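A207R protein, arginine decarboxylase (Paramecium bursaria Chlorella virus 1, PDB 2NV9) catalyses the pyridoxal 5'-phosphate-dependent decarboxylation of arginine, within a decarboxylase family otherwise best known for acting on ornithine. Local coordinates at residues L132-D137 and I171-H176; P208-I213 and T248-P253; C49-V54 and Y353-T358. The protein carries 1 engineered substitution. One frame throughout, in Å; residues are numbered along the deposited sequence.

Contact 1 (L132-D137 and I171-H176). With PLP (pyridoxal-5'-phosphate), chain J.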
# COMPACT_ATOMS: atom_id res chain seq x y z
N LEU B 132 -10.07 -19.07 21.46
CA LEU B 132 -9.87 -19.86 20.27
C LEU B 132 -10.64 -19.24 19.11
O LEU B 132 -11.86 -19.05 19.17
CB LEU B 132 -10.28 -21.30 20.57
CG LEU B 132 -10.01 -22.48 19.63
CD1 LEU B 132 -11.28 -23.21 19.28
CD2 LEU B 132 -9.08 -22.24 18.44
N ARG B 133 -9.92 -18.96 18.03
CA ARG B 133 -10.55 -18.39 16.85
C ARG B 133 -10.91 -19.49 15.84
O ARG B 133 -10.03 -20.24 15.36
CB ARG B 133 -9.69 -17.30 16.19
CG ARG B 133 -10.45 -16.60 15.02
CD ARG B 133 -9.61 -15.52 14.36
NE ARG B 133 -10.10 -15.15 13.01
CZ ARG B 133 -9.55 -14.18 12.27
NH1 ARG B 133 -8.51 -13.50 12.76
NH2 ARG B 133 -10.04 -13.88 11.07
N ILE B 134 -12.19 -19.58 15.52
CA ILE B 134 -12.70 -20.56 14.56
C ILE B 134 -13.03 -19.94 13.19
O ILE B 134 -13.44 -18.81 13.11
CB ILE B 134 -13.90 -21.37 15.11
CG1 ILE B 134 -15.17 -20.52 15.27
CG2 ILE B 134 -13.50 -22.16 16.35
CD1 ILE B 134 -16.52 -21.31 15.33
N ARG B 135 -12.84 -20.72 12.14
CA ARG B 135 -13.14 -20.24 10.81
C ARG B 135 -14.65 -20.37 10.54
O ARG B 135 -15.21 -21.48 10.64
CB ARG B 135 -12.33 -21.01 9.74
CG ARG B 135 -12.54 -20.43 8.38
CD ARG B 135 -11.85 -21.24 7.27
NE ARG B 135 -12.23 -20.76 5.93
CZ ARG B 135 -11.60 -21.09 4.80
NH1 ARG B 135 -10.57 -21.93 4.83
NH2 ARG B 135 -12.01 -20.60 3.63
N CYS B 136 -15.28 -19.25 10.21
CA CYS B 136 -16.71 -19.22 9.81
C CYS B 136 -16.95 -18.13 8.79
O CYS B 136 -17.02 -16.95 9.19
CB CYS B 136 -17.56 -18.88 11.02
SG CYS B 136 -17.45 -20.06 12.39
N ASP B 137 -17.01 -18.45 7.51
CA ASP B 137 -16.94 -17.42 6.46
C ASP B 137 -18.29 -16.82 6.02
O ASP B 137 -19.30 -17.51 5.96
CB ASP B 137 -16.27 -17.98 5.19
CG ASP B 137 -14.80 -18.26 5.36
OD1 ASP B 137 -14.22 -17.98 6.42
OD2 ASP B 137 -14.21 -18.77 4.37
N ILE B 171 -10.71 -19.23 27.55
CA ILE B 171 -11.85 -18.54 28.17
C ILE B 171 -12.92 -18.13 27.17
O ILE B 171 -13.92 -17.53 27.53
CB ILE B 171 -11.41 -17.29 29.02
CG1 ILE B 171 -10.75 -16.24 28.11
CG2 ILE B 171 -10.48 -17.73 30.15
CD1 ILE B 171 -10.77 -14.80 28.70
N GLY B 172 -12.73 -18.50 25.89
CA GLY B 172 -13.80 -18.30 24.96
C GLY B 172 -13.49 -18.59 23.51
O GLY B 172 -12.45 -19.15 23.17
N ILE B 173 -14.43 -18.19 22.68
CA ILE B 173 -14.40 -18.47 21.25
C ILE B 173 -14.68 -17.19 20.47
O ILE B 173 -15.54 -16.40 20.85
CB ILE B 173 -15.42 -19.61 20.85
CG1 ILE B 173 -14.95 -20.97 21.39
CG2 ILE B 173 -15.50 -19.72 19.34
CD1 ILE B 173 -15.49 -21.23 22.66
N SER B 174 -13.96 -17.02 19.36
CA SER B 174 -14.17 -15.92 18.44
C SER B 174 -14.21 -16.39 16.97
O SER B 174 -13.83 -17.51 16.65
CB SER B 174 -13.06 -14.84 18.61
OG SER B 174 -11.86 -15.27 17.99
N PHE B 175 -14.71 -15.52 16.11
CA PHE B 175 -14.70 -15.70 14.65
C PHE B 175 -14.68 -14.31 14.05
O PHE B 175 -15.03 -13.31 14.72
CB PHE B 175 -15.94 -16.49 14.17
CG PHE B 175 -17.24 -15.80 14.48
CD1 PHE B 175 -17.75 -14.81 13.64
CD2 PHE B 175 -17.94 -16.11 15.63
CE1 PHE B 175 -18.95 -14.16 13.94
CE2 PHE B 175 -19.15 -15.47 15.95
CZ PHE B 175 -19.66 -14.52 15.11
N HIS B 176 -14.25 -14.22 12.79
CA HIS B 176 -14.52 -13.06 11.99
C HIS B 176 -15.02 -13.57 10.61
O HIS B 176 -14.33 -14.33 9.95
CB HIS B 176 -13.26 -12.16 11.87
CG HIS B 176 -13.55 -10.81 11.31
ND1 HIS B 176 -14.54 -10.60 10.37
CD2 HIS B 176 -13.00 -9.60 11.56
CE1 HIS B 176 -14.56 -9.32 10.04
NE2 HIS B 176 -13.64 -8.69 10.76
N1 PLP J . -11.00 -8.28 14.05
C2 PLP J . -10.10 -8.93 13.31
C2A PLP J . -9.40 -10.20 13.85
C3 PLP J . -9.83 -8.47 12.02
O3 PLP J . -8.93 -9.17 11.30
C4 PLP J . -10.47 -7.34 11.51
C4A PLP J . -10.18 -6.82 10.05
O4A PLP J . -10.17 -7.59 9.06
C5 PLP J . -11.38 -6.67 12.34
C6 PLP J . -11.62 -7.20 13.61
C5A PLP J . -12.17 -5.42 11.97
O4P PLP J . -12.97 -5.67 10.79
P PLP J . -14.07 -4.63 10.35
O1P PLP J . -14.67 -5.03 9.05
O2P PLP J . -15.16 -4.43 11.47
O3P PLP J . -13.27 -3.23 10.18
O HOH W 1 -12.47 -16.51 12.12
O HOH W 2 -13.84 -16.87 8.98

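Contact 2 (P208-I213 and T248-P253). With PLP (pyridoxal-5'-phosphate), chain J.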
# COMPACT_ATOMS: atom_id res chain seq x y z
N PRO B 208 -14.97 -21.67 29.72
CA PRO B 208 -15.12 -20.48 28.89
C PRO B 208 -16.32 -19.64 29.33
O PRO B 208 -17.32 -20.20 29.85
CB PRO B 208 -15.39 -21.06 27.50
CG PRO B 208 -15.99 -22.35 27.76
CD PRO B 208 -15.35 -22.89 28.97
N TYR B 209 -16.23 -18.34 29.10
CA TYR B 209 -17.33 -17.44 29.39
C TYR B 209 -17.44 -16.30 28.38
O TYR B 209 -18.23 -15.39 28.58
CB TYR B 209 -17.18 -16.88 30.80
CG TYR B 209 -15.91 -16.09 31.01
CD1 TYR B 209 -15.92 -14.69 30.90
CD2 TYR B 209 -14.73 -16.72 31.37
CE1 TYR B 209 -14.76 -13.94 31.09
CE2 TYR B 209 -13.54 -15.96 31.56
CZ TYR B 209 -13.59 -14.58 31.43
OH TYR B 209 -12.42 -13.85 31.65
N ILE B 210 -16.64 -16.35 27.32
CA ILE B 210 -16.61 -15.27 26.35
C ILE B 210 -17.03 -15.73 24.94
O ILE B 210 -16.48 -16.69 24.40
CB ILE B 210 -15.23 -14.52 26.30
CG1 ILE B 210 -14.95 -13.77 27.62
CG2 ILE B 210 -15.16 -13.50 25.14
CD1 ILE B 210 -13.60 -13.00 27.63
N LEU B 211 -17.99 -15.01 24.36
CA LEU B 211 -18.25 -15.05 22.92
C LEU B 211 -17.75 -13.75 22.28
O LEU B 211 -18.14 -12.68 22.70
CB LEU B 211 -19.74 -15.22 22.63
CG LEU B 211 -20.23 -15.00 21.17
CD1 LEU B 211 -19.71 -16.10 20.24
CD2 LEU B 211 -21.75 -14.95 21.10
N ASP B 212 -16.91 -13.88 21.26
CA ASP B 212 -16.39 -12.74 20.56
C ASP B 212 -16.85 -12.85 19.10
O ASP B 212 -16.39 -13.74 18.39
CB ASP B 212 -14.87 -12.78 20.64
CG ASP B 212 -14.19 -11.64 19.86
OD1 ASP B 212 -14.81 -10.96 19.01
OD2 ASP B 212 -12.98 -11.46 20.14
N ILE B 213 -17.77 -11.98 18.69
CA ILE B 213 -18.41 -12.09 17.35
C ILE B 213 -17.57 -11.38 16.27
O ILE B 213 -18.03 -11.23 15.11
CB ILE B 213 -19.85 -11.54 17.33
CG1 ILE B 213 -19.85 -10.01 17.52
CG2 ILE B 213 -20.74 -12.31 18.34
CD1 ILE B 213 -21.19 -9.32 17.29
N THR B 248 -20.17 -13.39 28.80
CA THR B 248 -19.80 -12.07 28.34
C THR B 248 -19.63 -12.10 26.81
O THR B 248 -18.86 -12.91 26.29
CB THR B 248 -18.48 -11.65 28.95
OG1 THR B 248 -18.63 -11.60 30.38
CG2 THR B 248 -18.03 -10.30 28.39
N ILE B 249 -20.34 -11.21 26.12
CA ILE B 249 -20.24 -11.10 24.68
C ILE B 249 -19.44 -9.83 24.30
O ILE B 249 -19.69 -8.73 24.84
CB ILE B 249 -21.62 -11.13 24.03
CG1 ILE B 249 -22.43 -12.28 24.66
CG2 ILE B 249 -21.50 -11.25 22.47
CD1 ILE B 249 -23.84 -12.18 24.44
N VAL B 250 -18.48 -10.01 23.40
CA VAL B 250 -17.71 -8.88 22.85
C VAL B 250 -17.71 -8.93 21.32
O VAL B 250 -18.13 -9.94 20.75
CB VAL B 250 -16.25 -8.79 23.42
CG1 VAL B 250 -16.30 -8.80 24.99
CG2 VAL B 250 -15.36 -9.91 22.88
N ALA B 251 -17.34 -7.82 20.71
CA ALA B 251 -17.15 -7.73 19.26
C ALA B 251 -15.82 -7.01 18.98
O ALA B 251 -15.26 -6.36 19.86
CB ALA B 251 -18.33 -6.99 18.62
N GLU B 252 -15.33 -7.13 17.75
CA GLU B 252 -14.11 -6.40 17.34
C GLU B 252 -14.42 -5.45 16.15
O GLU B 252 -13.86 -5.62 15.07
CB GLU B 252 -13.04 -7.42 16.95
CG GLU B 252 -12.80 -8.51 18.00
CD GLU B 252 -12.02 -9.67 17.48
OE1 GLU B 252 -11.92 -9.84 16.27
OE2 GLU B 252 -11.51 -10.48 18.29
N PRO B 253 -15.33 -4.47 16.34
CA PRO B 253 -15.72 -3.68 15.15
C PRO B 253 -14.64 -2.65 14.78
O PRO B 253 -14.06 -2.01 15.67
CB PRO B 253 -17.02 -2.99 15.59
CG PRO B 253 -16.83 -2.82 17.10
CD PRO B 253 -16.03 -4.01 17.57
N1 PLP J . -11.00 -8.28 14.05
C2 PLP J . -10.10 -8.93 13.31
C2A PLP J . -9.40 -10.20 13.85
C3 PLP J . -9.83 -8.47 12.02
O3 PLP J . -8.93 -9.17 11.30
C4 PLP J . -10.47 -7.34 11.51
C4A PLP J . -10.18 -6.82 10.05
O4A PLP J . -10.17 -7.59 9.06
C5 PLP J . -11.38 -6.67 12.34
C6 PLP J . -11.62 -7.20 13.61
C5A PLP J . -12.17 -5.42 11.97
O4P PLP J . -12.97 -5.67 10.79
P PLP J . -14.07 -4.63 10.35
O1P PLP J . -14.67 -5.03 9.05
O2P PLP J . -15.16 -4.43 11.47
O3P PLP J . -13.27 -3.23 10.18

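Contact 3 (C49-V54 and Y353-T358). With PLP (pyridoxal-5'-phosphate), chain J.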
# COMPACT_ATOMS: atom_id res chain seq x y z
N CYS B 49 -8.07 -0.32 11.86
CA CYS B 49 -8.97 0.29 10.88
C CYS B 49 -8.72 1.81 10.76
O CYS B 49 -8.83 2.37 9.68
CB CYS B 49 -10.43 0.01 11.27
SG CYS B 49 -11.64 0.67 10.14
N ASN B 50 -8.40 2.45 11.90
CA ASN B 50 -8.09 3.88 11.95
C ASN B 50 -7.50 4.16 13.33
O ASN B 50 -8.17 4.05 14.34
CB ASN B 50 -9.33 4.78 11.73
CG ASN B 50 -8.97 6.27 11.50
OD1 ASN B 50 -7.95 6.75 11.96
ND2 ASN B 50 -9.85 6.99 10.79
N ASN B 51 -6.23 4.50 13.34
CA ASN B 51 -5.51 4.68 14.62
C ASN B 51 -5.31 6.15 14.97
O ASN B 51 -4.44 6.48 15.79
CB ASN B 51 -4.17 3.96 14.57
CG ASN B 51 -3.32 4.41 13.41
OD1 ASN B 51 -3.62 5.42 12.73
ND2 ASN B 51 -2.22 3.69 13.17
N ASP B 52 -6.11 7.03 14.34
CA ASP B 52 -6.13 8.45 14.70
C ASP B 52 -6.21 8.64 16.25
O ASP B 52 -7.09 8.05 16.91
CB ASP B 52 -7.33 9.08 13.98
CG ASP B 52 -7.51 10.56 14.30
OD1 ASP B 52 -8.30 10.87 15.22
OD2 ASP B 52 -6.86 11.40 13.63
N GLU B 53 -5.31 9.44 16.82
CA GLU B 53 -5.24 9.53 18.28
C GLU B 53 -6.51 10.12 18.89
O GLU B 53 -6.96 9.67 19.95
CB GLU B 53 -4.05 10.37 18.75
CG GLU B 53 -2.73 9.64 18.80
CD GLU B 53 -1.61 10.58 19.22
OE1 GLU B 53 -1.63 11.10 20.38
OE2 GLU B 53 -0.73 10.82 18.35
N VAL B 54 -7.07 11.13 18.25
CA VAL B 54 -8.31 11.77 18.72
C VAL B 54 -9.47 10.76 18.75
O VAL B 54 -10.29 10.73 19.69
CB VAL B 54 -8.64 13.02 17.87
CG1 VAL B 54 -10.07 13.47 18.04
CG2 VAL B 54 -7.64 14.14 18.13
N TYR B 353 -9.97 2.16 6.90
CA TYR B 353 -8.91 1.63 6.00
C TYR B 353 -8.53 2.65 4.94
O TYR B 353 -8.40 2.33 3.74
CB TYR B 353 -9.32 0.27 5.36
CG TYR B 353 -9.73 -0.71 6.42
CD1 TYR B 353 -8.77 -1.27 7.28
CD2 TYR B 353 -11.08 -1.08 6.57
CE1 TYR B 353 -9.13 -2.16 8.32
CE2 TYR B 353 -11.47 -1.95 7.59
CZ TYR B 353 -10.49 -2.48 8.49
OH TYR B 353 -10.86 -3.36 9.48
N THR B 354 -8.29 3.89 5.41
CA THR B 354 -7.98 4.96 4.48
C THR B 354 -6.62 5.54 4.85
O THR B 354 -5.61 5.15 4.29
CB THR B 354 -9.12 6.03 4.39
OG1 THR B 354 -9.41 6.55 5.71
CG2 THR B 354 -10.39 5.39 3.80
N ASN B 355 -6.59 6.42 5.83
CA ASN B 355 -5.34 7.01 6.27
C ASN B 355 -4.33 5.98 6.81
O ASN B 355 -3.14 6.21 6.72
CB ASN B 355 -5.59 8.10 7.29
CG ASN B 355 -6.54 7.65 8.43
OD1 ASN B 355 -7.73 7.55 8.23
ND2 ASN B 355 -6.00 7.47 9.63
N VAL B 356 -4.82 4.86 7.35
CA VAL B 356 -3.90 3.85 7.90
C VAL B 356 -3.03 3.15 6.86
O VAL B 356 -1.95 2.63 7.18
CB VAL B 356 -4.60 2.80 8.76
CG1 VAL B 356 -5.17 3.46 10.07
CG2 VAL B 356 -5.69 2.03 7.97
N LEU B 357 -3.49 3.21 5.61
CA LEU B 357 -2.84 2.54 4.49
C LEU B 357 -1.97 3.46 3.61
O LEU B 357 -1.53 3.07 2.51
CB LEU B 357 -3.90 1.78 3.69
CG LEU B 357 -4.36 0.52 4.45
CD1 LEU B 357 -5.74 0.01 4.01
CD2 LEU B 357 -3.35 -0.59 4.27
N THR B 358 -1.70 4.67 4.09
CA THR B 358 -0.93 5.63 3.28
C THR B 358 0.53 5.16 3.07
O THR B 358 1.13 4.52 3.94
CB THR B 358 -0.90 7.05 3.88
OG1 THR B 358 -0.23 7.00 5.11
CG2 THR B 358 -2.27 7.58 4.14
N1 PLP J . -11.00 -8.28 14.05
C2 PLP J . -10.10 -8.93 13.31
C2A PLP J . -9.40 -10.20 13.85
C3 PLP J . -9.83 -8.47 12.02
O3 PLP J . -8.93 -9.17 11.30
C4 PLP J . -10.47 -7.34 11.51
C4A PLP J . -10.18 -6.82 10.05
O4A PLP J . -10.17 -7.59 9.06
C5 PLP J . -11.38 -6.67 12.34
C6 PLP J . -11.62 -7.20 13.61
C5A PLP J . -12.17 -5.42 11.97
O4P PLP J . -12.97 -5.67 10.79
P PLP J . -14.07 -4.63 10.35
O1P PLP J . -14.67 -5.03 9.05
O2P PLP J . -15.16 -4.43 11.47
O3P PLP J . -13.27 -3.23 10.18
O HOH W 3 -8.02 4.56 8.22
O HOH W 4 -9.47 9.52 9.80

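Contact 1 (L132-D137 and I171-H176)
R133 and H176 meet where two parallel strands part, and a water takes over the backbone pairing: it accepts from R133 NE (2.9 Å) and from H176 N, and donates to I134 O. Before that point the pairing is regular. L132 N bonds to G172 O, S174 N to L132 O, and I134 N to S174 O, all near 2.9 Å, while S174 OG sits against the CB and CG of R133. R133 runs fully extended, with CG anti to the backbone N (chi1 -174°), which carries its guanidinium along the side of H176. R133 NH2 ends 3.7 Å from H176 CB, with the guanidinium and imidazole planes 34° apart, and R133 NH1 lies 3.6 Å from the methyl carbon C2A of the cofactor.

The strands belong to a beta-alpha-beta unit of the TIM barrel: strand 129-133 returns through helix 156-165 to strand 170-174, and that helix covers L132 and I134 from outside. F175 and C136 face helix 184-204. The loops beyond the strand ends lead to the pyridoxal phosphate site. There H176 NE2 donates to the bridging ester oxygen O4P over 3.1 Å, nearly straight at 176°, while H176 CD2 stands 3.4 Å from the ring carbon C4. The opposite nitrogen, ND1, is bonded to G178 N, so both imidazole nitrogens are engaged and rotation of the ring is restrained. Farther along, a second water accepts from C136 N and donates to D137 OD1 and to H176 O, the last at 2.8 Å from the water, with R135 NH2 in a salt bridge to D137 OD2.

Contact 2 (P208-I213 and T248-P253)
L211, I213 and I249 gather on the helix-facing side of two neighbouring parallel strands of the TIM barrel, 210-212 and 248-251, whose axes run 4.7 Å apart at an angle of 21°. The CG2 methyl of I249 is the shared element: L211 CD2 lies alongside it at 4.0 Å, and I213 CG2 touches it as well. One step on, I213 CG1 presses against A251 CB at 3.6 Å; its chi1 of 69° puts CG1 between the backbone N and the carbonyl carbon, turned to that methyl. On the other face of the strands, toward the barrel interior, I210 CG2 meets V250 CG2, and V250 CG2 also packs at 3.7 Å on D212 CB. Helix 184-204 reaches L211 from outside, whereas strand 41-46 flanks V250 and A251 on the far side of strand 248-251.

Four backbone bonds set the register: T248 N to Y209 O, L211 N to T248 O, V250 N to L211 O and I213 N to V250 O. At the outer end Y209 and T248 lie side by side, T248 OG1 coming to the edge of the tyrosine ring.

The polar edge is at the opposite, C-terminal mouth. D212 OD1 is held by G214 N, and D212 OD2 stands 2.6 Å from E252 OE2. The carboxylates cross with their planes 82° apart, D212 OD1 lying 3.3 Å from E252 CG. Consistent with the glutamate-pyridine pairing familiar in ornithine decarboxylase relatives, E252 OE1 lies 2.9 Å from the cofactor ring nitrogen N1.

Contact 3 (C49-V54 and Y353-T358)
The backbones meet once directly, Y353 N donating to C49 O over 3.0 Å, while a water bridges the same oxygen to T354 N. The side chain of C49 then covers one face of the Y353 ring: SG is 3.8 Å from the centroid and 19° off the ring normal, a sulfur-aromatic contact offset toward the CE2-CZ rim, with CB adding a CH-pi contact beside it.

N50 and N355 cross at about a right angle, their amide planes 60° apart. N355 ND2 reaches N50 OD1 at 3.1 Å in a straight bond (176°), from above the carbonyl plane. D52 N approaches N50 OD1 from the opposite face at 3.0 Å, closing an Asx turn just before helix 53-61, whose N-cap is D52. N50 ND2 is bonded to G351 O and, through a water, to N355 OD1, which leaves the amide little rotational freedom. V356 CG1 fits against N50 CA at 3.5 Å, and F361 of the second subunit packs on V356 and Y353.

Y353 OH donates to the phosphate oxygen O3P at 2.5 Å, and the side chain of R255 also touches that of Y353. This is the phosphate end of the pyridoxal phosphate site of the ornithine decarboxylase-like fold, where a loop following strand 344-347 closes on the barrel beside the subunit interface.

Contacts 1 and 2 lie in one sheet: strands 170-174 and 210-212 are neighbours, joined by probable hydrogen bonds from Y209 N to I171 O and from D212 N to I173 O, both 2.9 Å, with centres 9 Å apart. Contact 3 touches neither; its centre is 24 to 25 Å from theirs and lies nearer the middle of the chain. All three are largely buried, though contact 2 has exposed residues, Y209 and T248, at its outer end. Contacts 1 and 2 rest on parallel backbone pairing, contact 3 on one direct backbone bond with side-chain amides, sulfur and waters. The cofactor unites them: contact 1 meets its ester oxygen, contact 2 its ring nitrogen and contact 3 its phosphate.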